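Local atomic coordinates of aldolase (Escherichia coli, PDB entry 6VOP), a protein that is of unknown function but belongs to the AraD-like clan of class II aldolases, sharing its family fold with the adducin N-terminal domain. Residues G42-T47 against F82-Y87; P121-V126 against A188-I193. The protein carries 2 engineered substitutions. One frame throughout, in Å; residues are numbered along the deposited sequence.

Contact 1 (G42-T47 against F82-Y87); sequences GNLLAT and FHLALY
Leu44, on strand 44-46, meets Leu84 and Tyr87 of helix 80-89, a strand-to-helix packing within the alpha/beta fold of the class II aldolase family, where this helix covers one face of the mixed sheet. The nearest alpha carbons across the contact, Leu44 CA and Leu84 CA, are 8.6 Å apart, a separation bridged by side chains alone. The direction of the side chains along the strand fits this: Leu44 and Ala46 leave the backbone toward the helix, whereas Leu45, between them, leaves it on the other side. Leu44 carries the strand's part of the contact. Its CG is anti to the carbonyl carbon (chi1 -82°), which carries the branch point toward the helix, and both methyls reach Leu84. The two methyls divide unequally between the partners. Leu44 CD1 meets Leu84 CD2 at 3.8 Å, while Leu44 CD2 reaches both helix residues and lies 3.7 Å from Leu84 CD2. Leu84 and Tyr87 are three positions apart, close to one helical turn, so they present neighbouring groups to the same leucine. Leu84 starts out at a slant to the strand, and its CD2 end closes the distance. The pairing of the two leucines is entirely apolar. Strand 33-38, next to strand 44-46, extends the packing through Leu38, which touches both Leu44 and Tyr87. The polar end of Tyr87 is satisfied on that same strand, because its OH is hydrogen-bonded to Ser36 OG, which also bonds His83 ND1. Leu44 CD2 meets the Tyr87 ring obliquely, the two side chains crossing at a slant. The nearest ring atom is Tyr87 CE2, 3.5 Å from Leu44 CD2 and 4.0 Å from Leu44 CG, and Tyr87 CD2 follows at 3.8 Å from Leu44 CD2.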
ATOM      1  N   GLY A  42     -14.708  15.174 -30.387  1.00 40.97           N
ATOM      2  CA  GLY A  42     -15.421  13.920 -30.402  1.00 40.43           C
ATOM      3  C   GLY A  42     -14.539  12.692 -30.506  1.00 41.13           C
ATOM      4  O   GLY A  42     -15.014  11.582 -30.240  1.00 40.27           O
ATOM      5  N   ASN A  43     -13.273  12.861 -30.883  1.00 40.21           N
ATOM      6  CA  ASN A  43     -12.367  11.732 -31.010  1.00 32.49           C
ATOM      7  C   ASN A  43     -11.940  11.228 -29.632  1.00 30.60           C
ATOM      8  O   ASN A  43     -12.119  11.893 -28.608  1.00 31.26           O
ATOM      9  CB  ASN A  43     -11.140  12.117 -31.836  1.00 31.79           C
ATOM     10  CG  ASN A  43     -11.478  12.383 -33.286  1.00 36.91           C
ATOM     11  OD1 ASN A  43     -12.386  11.768 -33.845  1.00 40.21           O
ATOM     12  ND2 ASN A  43     -10.746  13.303 -33.906  1.00 35.23           N
ATOM     13  N   LEU A  44     -11.362  10.034 -29.619  1.00 34.48           N
ATOM     14  CA  LEU A  44     -10.957   9.378 -28.387  1.00 35.62           C
ATOM     15  C   LEU A  44      -9.460   9.530 -28.154  1.00 40.51           C
ATOM     16  O   LEU A  44      -8.664   9.586 -29.094  1.00 35.84           O
ATOM     17  CB  LEU A  44     -11.316   7.893 -28.414  1.00 32.51           C
ATOM     18  CG  LEU A  44     -12.749   7.496 -28.067  1.00 37.08           C
ATOM     19  CD1 LEU A  44     -13.701   7.800 -29.218  1.00 31.56           C
ATOM     20  CD2 LEU A  44     -12.792   6.023 -27.702  1.00 37.49           C
ATOM     21  N   LEU A  45      -9.090   9.583 -26.878  1.00 34.55           N
ATOM     22  CA  LEU A  45      -7.698   9.584 -26.446  1.00 25.61           C
ATOM     23  C   LEU A  45      -7.535   8.422 -25.479  1.00 24.38           C
ATOM     24  O   LEU A  45      -8.046   8.473 -24.357  1.00 38.50           O
ATOM     25  CB  LEU A  45      -7.332  10.915 -25.788  1.00 25.51           C
ATOM     26  CG  LEU A  45      -5.858  11.194 -25.501  1.00 28.97           C
ATOM     27  CD1 LEU A  45      -5.105  11.500 -26.786  1.00 29.20           C
ATOM     28  CD2 LEU A  45      -5.741  12.346 -24.519  1.00 32.26           C
ATOM     29  N   ALA A  46      -6.842   7.370 -25.908  1.00 26.37           N
ATOM     30  CA  ALA A  46      -6.773   6.134 -25.142  1.00 31.31           C
ATOM     31  C   ALA A  46      -5.331   5.687 -24.958  1.00 30.80           C
ATOM     32  O   ALA A  46      -4.451   6.009 -25.761  1.00 36.42           O
ATOM     33  CB  ALA A  46      -7.572   5.009 -25.817  1.00 25.21           C
ATOM     34  N   THR A  47      -5.103   4.934 -23.888  1.00 24.97           N
ATOM     35  CA  THR A  47      -3.781   4.388 -23.635  1.00 26.13           C
ATOM     36  C   THR A  47      -3.501   3.244 -24.604  1.00 31.81           C
ATOM     37  O   THR A  47      -4.387   2.425 -24.872  1.00 41.37           O
ATOM     38  CB  THR A  47      -3.668   3.893 -22.199  1.00 30.99           C
ATOM     39  OG1 THR A  47      -4.532   2.764 -22.016  1.00 37.06           O
ATOM     40  CG2 THR A  47      -4.067   4.993 -21.231  1.00 25.04           C
ATOM     41  N   PHE A  82     -14.749  -2.045 -26.461  1.00 31.25           N
ATOM     42  CA  PHE A  82     -15.920  -1.805 -25.630  1.00 37.20           C
ATOM     43  C   PHE A  82     -15.947  -0.404 -25.034  1.00 36.04           C
ATOM     44  O   PHE A  82     -17.008   0.034 -24.577  1.00 47.66           O
ATOM     45  CB  PHE A  82     -16.054  -2.871 -24.522  1.00 42.74           C
ATOM     46  CG  PHE A  82     -14.935  -2.896 -23.511  1.00 44.90           C
ATOM     47  CD1 PHE A  82     -14.864  -1.951 -22.493  1.00 45.70           C
ATOM     48  CD2 PHE A  82     -13.995  -3.915 -23.535  1.00 37.43           C
ATOM     49  CE1 PHE A  82     -13.851  -1.996 -21.553  1.00 36.98           C
ATOM     50  CE2 PHE A  82     -12.983  -3.967 -22.597  1.00 40.74           C
ATOM     51  CZ  PHE A  82     -12.909  -3.006 -21.604  1.00 42.39           C
ATOM     52  N   HIS A  83     -14.820   0.311 -25.035  1.00 35.61           N
ATOM     53  CA  HIS A  83     -14.865   1.739 -24.740  1.00 39.75           C
ATOM     54  C   HIS A  83     -15.789   2.453 -25.717  1.00 39.09           C
ATOM     55  O   HIS A  83     -16.660   3.233 -25.316  1.00 40.38           O
ATOM     56  CB  HIS A  83     -13.459   2.339 -24.798  1.00 35.90           C
ATOM     57  CG  HIS A  83     -12.601   2.001 -23.619  1.00 38.61           C
ATOM     58  ND1 HIS A  83     -11.973   2.962 -22.856  1.00 37.09           N
ATOM     59  CD2 HIS A  83     -12.259   0.808 -23.078  1.00 36.72           C
ATOM     60  CE1 HIS A  83     -11.283   2.377 -21.894  1.00 31.93           C
ATOM     61  NE2 HIS A  83     -11.440   1.070 -22.006  1.00 39.42           N
ATOM     62  N   LEU A  84     -15.621   2.176 -27.013  1.00 35.70           N
ATOM     63  CA  LEU A  84     -16.456   2.803 -28.031  1.00 36.42           C
ATOM     64  C   LEU A  84     -17.920   2.413 -27.881  1.00 36.52           C
ATOM     65  O   LEU A  84     -18.809   3.213 -28.192  1.00 40.52           O
ATOM     66  CB  LEU A  84     -15.947   2.429 -29.423  1.00 39.89           C
ATOM     67  CG  LEU A  84     -14.586   3.000 -29.820  1.00 39.33           C
ATOM     68  CD1 LEU A  84     -13.893   2.079 -30.807  1.00 47.69           C
ATOM     69  CD2 LEU A  84     -14.750   4.390 -30.409  1.00 34.92           C
ATOM     70  N   ALA A  85     -18.188   1.192 -27.412  1.00 40.47           N
ATOM     71  CA  ALA A  85     -19.567   0.774 -27.190  1.00 45.14           C
ATOM     72  C   ALA A  85     -20.243   1.629 -26.128  1.00 45.99           C
ATOM     73  O   ALA A  85     -21.438   1.928 -26.239  1.00 47.88           O
ATOM     74  CB  ALA A  85     -19.611  -0.702 -26.795  1.00 42.47           C
ATOM     75  N   LEU A  86     -19.497   2.042 -25.102  1.00 43.45           N
ATOM     76  CA  LEU A  86     -20.078   2.864 -24.047  1.00 37.51           C
ATOM     77  C   LEU A  86     -20.346   4.282 -24.533  1.00 35.77           C
ATOM     78  O   LEU A  86     -21.376   4.875 -24.191  1.00 42.07           O
ATOM     79  CB  LEU A  86     -19.157   2.876 -22.831  1.00 33.72           C
ATOM     80  CG  LEU A  86     -18.898   1.501 -22.218  1.00 28.49           C
ATOM     81  CD1 LEU A  86     -17.773   1.565 -21.196  1.00 24.91           C
ATOM     82  CD2 LEU A  86     -20.171   0.950 -21.595  1.00 26.29           C
ATOM     83  N   TYR A  87     -19.432   4.843 -25.325  1.00 34.05           N
ATOM     84  CA  TYR A  87     -19.642   6.189 -25.846  1.00 39.82           C
ATOM     85  C   TYR A  87     -20.808   6.237 -26.823  1.00 33.79           C
ATOM     86  O   TYR A  87     -21.538   7.234 -26.866  1.00 48.32           O
ATOM     87  CB  TYR A  87     -18.368   6.701 -26.522  1.00 31.77           C
ATOM     88  CG  TYR A  87     -17.197   6.905 -25.587  1.00 30.41           C
ATOM     89  CD1 TYR A  87     -17.264   7.819 -24.541  1.00 37.50           C
ATOM     90  CD2 TYR A  87     -16.018   6.194 -25.759  1.00 29.41           C
ATOM     91  CE1 TYR A  87     -16.189   8.010 -23.687  1.00 35.92           C
ATOM     92  CE2 TYR A  87     -14.940   6.376 -24.909  1.00 31.87           C
ATOM     93  CZ  TYR A  87     -15.030   7.286 -23.878  1.00 37.31           C
ATOM     94  OH  TYR A  87     -13.955   7.467 -23.037  1.00 31.02           O
TER

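Contact 2 (P121-V126 against A188-I193); sequences PFTPYV and AKLIFI
Between 121-126 and 188-193 the closest alpha carbons, Phe122 CA and Ile191 CA, are 9.0 Å apart, so side chains make the contact. It is edge-on aromatic packing of a loop on a long helix, beside a subunit interface. With CG between the backbone N and the carbonyl carbon (chi1 44°), the Phe122 ring points to the helix, its outer edge against Leu190 and Ile191. Phe122 CE1 lies 3.5 Å from Leu190 CB. On the other side of CZ, Phe122 CE2 is 3.6 Å from Ile191 CG1. CZ, between them, touches both residues. Leu190 CD1 and Ile191 CG1 lie near the ring plane, and the Ile191 side chain runs at about a right angle to that of Phe122. Thr123 adds a looser methyl contact, its CG2 4.2 Å from Leu190 CD1. Leu194 and Ile199 also pack on Phe122, whose carbonyl O is hydrogen-bonded to Asn164 ND2 of a second subunit. The loop leads into helix 125-129, where Val126 touches Glu183 and Thr187 earlier on helix 174-194, while Thr102 of the second subunit packs on Leu190 and helix 102-107 of the same chain touches Lys189 and Phe192.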
ATOM      1  N   PRO A 121     -25.391  -1.594  -0.561  1.00 47.38           N
ATOM      2  CA  PRO A 121     -24.745  -0.401   0.008  1.00 42.90           C
ATOM      3  C   PRO A 121     -24.772  -0.387   1.530  1.00 44.36           C
ATOM      4  O   PRO A 121     -25.822  -0.559   2.154  1.00 45.43           O
ATOM      5  CB  PRO A 121     -25.560   0.757  -0.577  1.00 41.98           C
ATOM      6  CG  PRO A 121     -26.870   0.160  -0.937  1.00 47.55           C
ATOM      7  CD  PRO A 121     -26.595  -1.257  -1.337  1.00 49.32           C
ATOM      8  N   PHE A 122     -23.590  -0.182   2.120  1.00 46.86           N
ATOM      9  CA  PHE A 122     -23.444   0.166   3.526  1.00 49.82           C
ATOM     10  C   PHE A 122     -22.777   1.519   3.726  1.00 49.96           C
ATOM     11  O   PHE A 122     -22.683   1.982   4.869  1.00 46.27           O
ATOM     12  CB  PHE A 122     -22.637  -0.907   4.273  1.00 42.35           C
ATOM     13  CG  PHE A 122     -21.422  -1.374   3.531  1.00 38.59           C
ATOM     14  CD1 PHE A 122     -20.221  -0.695   3.646  1.00 43.74           C
ATOM     15  CD2 PHE A 122     -21.480  -2.491   2.715  1.00 45.10           C
ATOM     16  CE1 PHE A 122     -19.099  -1.123   2.963  1.00 40.50           C
ATOM     17  CE2 PHE A 122     -20.362  -2.923   2.028  1.00 43.54           C
ATOM     18  CZ  PHE A 122     -19.170  -2.239   2.151  1.00 42.43           C
ATOM     19  N   THR A 123     -22.292   2.149   2.656  1.00 47.96           N
ATOM     20  CA  THR A 123     -21.823   3.522   2.589  1.00 44.01           C
ATOM     21  C   THR A 123     -22.586   4.249   1.488  1.00 43.44           C
ATOM     22  O   THR A 123     -22.971   3.634   0.489  1.00 52.45           O
ATOM     23  CB  THR A 123     -20.316   3.606   2.303  1.00 40.30           C
ATOM     24  OG1 THR A 123     -20.009   2.873   1.110  1.00 37.93           O
ATOM     25  CG2 THR A 123     -19.515   3.044   3.467  1.00 40.36           C
ATOM     26  N   PRO A 124     -22.824   5.556   1.637  1.00 50.21           N
ATOM     27  CA  PRO A 124     -23.714   6.252   0.697  1.00 54.43           C
ATOM     28  C   PRO A 124     -23.069   6.653  -0.620  1.00 54.87           C
ATOM     29  O   PRO A 124     -23.790   7.081  -1.531  1.00 50.59           O
ATOM     30  CB  PRO A 124     -24.131   7.496   1.488  1.00 51.51           C
ATOM     31  CG  PRO A 124     -22.935   7.790   2.329  1.00 51.22           C
ATOM     32  CD  PRO A 124     -22.350   6.451   2.708  1.00 48.45           C
ATOM     33  N   TYR A 125     -21.753   6.512  -0.767  1.00 48.17           N
ATOM     34  CA  TYR A 125     -21.059   7.238  -1.826  1.00 50.51           C
ATOM     35  C   TYR A 125     -21.208   6.576  -3.192  1.00 43.03           C
ATOM     36  O   TYR A 125     -21.390   7.272  -4.196  1.00 41.13           O
ATOM     37  CB  TYR A 125     -19.590   7.410  -1.444  1.00 58.54           C
ATOM     38  CG  TYR A 125     -19.441   8.208  -0.169  1.00 63.13           C
ATOM     39  CD1 TYR A 125     -19.666   9.580  -0.162  1.00 65.50           C
ATOM     40  CD2 TYR A 125     -19.119   7.589   1.033  1.00 63.69           C
ATOM     41  CE1 TYR A 125     -19.553  10.316   0.999  1.00 74.31           C
ATOM     42  CE2 TYR A 125     -19.003   8.317   2.202  1.00 69.13           C
ATOM     43  CZ  TYR A 125     -19.224   9.681   2.177  1.00 77.91           C
ATOM     44  OH  TYR A 125     -19.109  10.418   3.334  1.00 81.93           O
ATOM     45  N   VAL A 126     -21.148   5.245  -3.257  1.00 43.91           N
ATOM     46  CA  VAL A 126     -21.267   4.587  -4.556  1.00 49.95           C
ATOM     47  C   VAL A 126     -22.687   4.715  -5.104  1.00 51.74           C
ATOM     48  O   VAL A 126     -22.884   4.811  -6.321  1.00 59.26           O
ATOM     49  CB  VAL A 126     -20.819   3.118  -4.451  1.00 50.97           C
ATOM     50  CG1 VAL A 126     -20.999   2.400  -5.779  1.00 48.54           C
ATOM     51  CG2 VAL A 126     -19.369   3.060  -4.033  1.00 55.10           C
ATOM     52  N   ALA A 188     -15.706  -2.369  -2.595  1.00 22.83           N
ATOM     53  CA  ALA A 188     -15.413  -3.798  -2.648  1.00 32.08           C
ATOM     54  C   ALA A 188     -14.365  -4.182  -1.613  1.00 31.83           C
ATOM     55  O   ALA A 188     -14.414  -5.288  -1.061  1.00 40.18           O
ATOM     56  CB  ALA A 188     -14.948  -4.194  -4.049  1.00 29.21           C
ATOM     57  N   LYS A 189     -13.423  -3.281  -1.330  1.00 28.65           N
ATOM     58  CA  LYS A 189     -12.428  -3.544  -0.296  1.00 27.59           C
ATOM     59  C   LYS A 189     -13.073  -3.617   1.083  1.00 29.49           C
ATOM     60  O   LYS A 189     -12.672  -4.435   1.920  1.00 29.45           O
ATOM     61  CB  LYS A 189     -11.347  -2.465  -0.331  1.00 28.86           C
ATOM     62  CG  LYS A 189     -10.175  -2.714   0.601  1.00 25.71           C
ATOM     63  CD  LYS A 189      -9.107  -1.645   0.427  1.00 26.11           C
ATOM     64  CE  LYS A 189      -7.873  -1.955   1.258  1.00 32.11           C
ATOM     65  NZ  LYS A 189      -6.840  -0.890   1.137  1.00 37.24           N
ATOM     66  N   LEU A 190     -14.077  -2.777   1.339  1.00 28.59           N
ATOM     67  CA  LEU A 190     -14.766  -2.833   2.623  1.00 31.12           C
ATOM     68  C   LEU A 190     -15.584  -4.109   2.764  1.00 35.49           C
ATOM     69  O   LEU A 190     -15.721  -4.636   3.875  1.00 39.83           O
ATOM     70  CB  LEU A 190     -15.665  -1.612   2.796  1.00 27.23           C
ATOM     71  CG  LEU A 190     -14.947  -0.266   2.858  1.00 36.28           C
ATOM     72  CD1 LEU A 190     -15.932   0.847   3.174  1.00 40.42           C
ATOM     73  CD2 LEU A 190     -13.832  -0.314   3.886  1.00 31.51           C
ATOM     74  N   ILE A 191     -16.131  -4.616   1.656  1.00 28.87           N
ATOM     75  CA  ILE A 191     -16.926  -5.841   1.705  1.00 29.19           C
ATOM     76  C   ILE A 191     -16.095  -6.988   2.265  1.00 30.33           C
ATOM     77  O   ILE A 191     -16.509  -7.681   3.202  1.00 36.61           O
ATOM     78  CB  ILE A 191     -17.481  -6.175   0.309  1.00 25.87           C
ATOM     79  CG1 ILE A 191     -18.608  -5.210  -0.061  1.00 31.11           C
ATOM     80  CG2 ILE A 191     -17.975  -7.610   0.259  1.00 24.68           C
ATOM     81  CD1 ILE A 191     -19.256  -5.513  -1.391  1.00 24.29           C
ATOM     82  N   PHE A 192     -14.903  -7.197   1.707  1.00 30.46           N
ATOM     83  CA  PHE A 192     -14.058  -8.292   2.170  1.00 33.86           C
ATOM     84  C   PHE A 192     -13.508  -8.029   3.567  1.00 37.06           C
ATOM     85  O   PHE A 192     -13.310  -8.974   4.340  1.00 40.52           O
ATOM     86  CB  PHE A 192     -12.928  -8.533   1.169  1.00 25.03           C
ATOM     87  CG  PHE A 192     -13.392  -9.130  -0.129  1.00 28.38           C
ATOM     88  CD1 PHE A 192     -13.579 -10.499  -0.250  1.00 25.18           C
ATOM     89  CD2 PHE A 192     -13.658  -8.324  -1.227  1.00 29.47           C
ATOM     90  CE1 PHE A 192     -14.014 -11.054  -1.441  1.00 26.10           C
ATOM     91  CE2 PHE A 192     -14.093  -8.872  -2.422  1.00 30.37           C
ATOM     92  CZ  PHE A 192     -14.271 -10.240  -2.528  1.00 28.44           C
ATOM     93  N   ILE A 193     -13.269  -6.763   3.915  1.00 30.33           N
ATOM     94  CA  ILE A 193     -12.758  -6.438   5.245  1.00 30.48           C
ATOM     95  C   ILE A 193     -13.819  -6.709   6.302  1.00 31.08           C
ATOM     96  O   ILE A 193     -13.537  -7.300   7.353  1.00 35.96           O
ATOM     97  CB  ILE A 193     -12.274  -4.977   5.290  1.00 40.84           C
ATOM     98  CG1 ILE A 193     -10.923  -4.843   4.590  1.00 27.80           C
ATOM     99  CG2 ILE A 193     -12.184  -4.482   6.730  1.00 29.89           C
ATOM    100  CD1 ILE A 193     -10.453  -3.421   4.469  1.00 28.36           C
TER

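Overall arrangement
From the N terminus, helix 7-24 and strand 33-38 lead to strand 44-46, the first half of contact 1. The chain adds strands 62-64 and 70-72 at that edge of the sheet before helix 80-89 closes the 34-residue loop. Strand 95-99 and helix 102-107 then lead to 121-126, opening contact 2, whose 61-residue loop takes in three more strands and helix 144-153 and is closed late in helix 174-194. The two loops follow in series, neither nested nor crossed. Helix 144-153, inside the second loop, packs on helix 80-89 of the first. The contact centres, 29 Å apart, lie on opposite sides of the chain's centre; contact 2 borders neighbouring subunits.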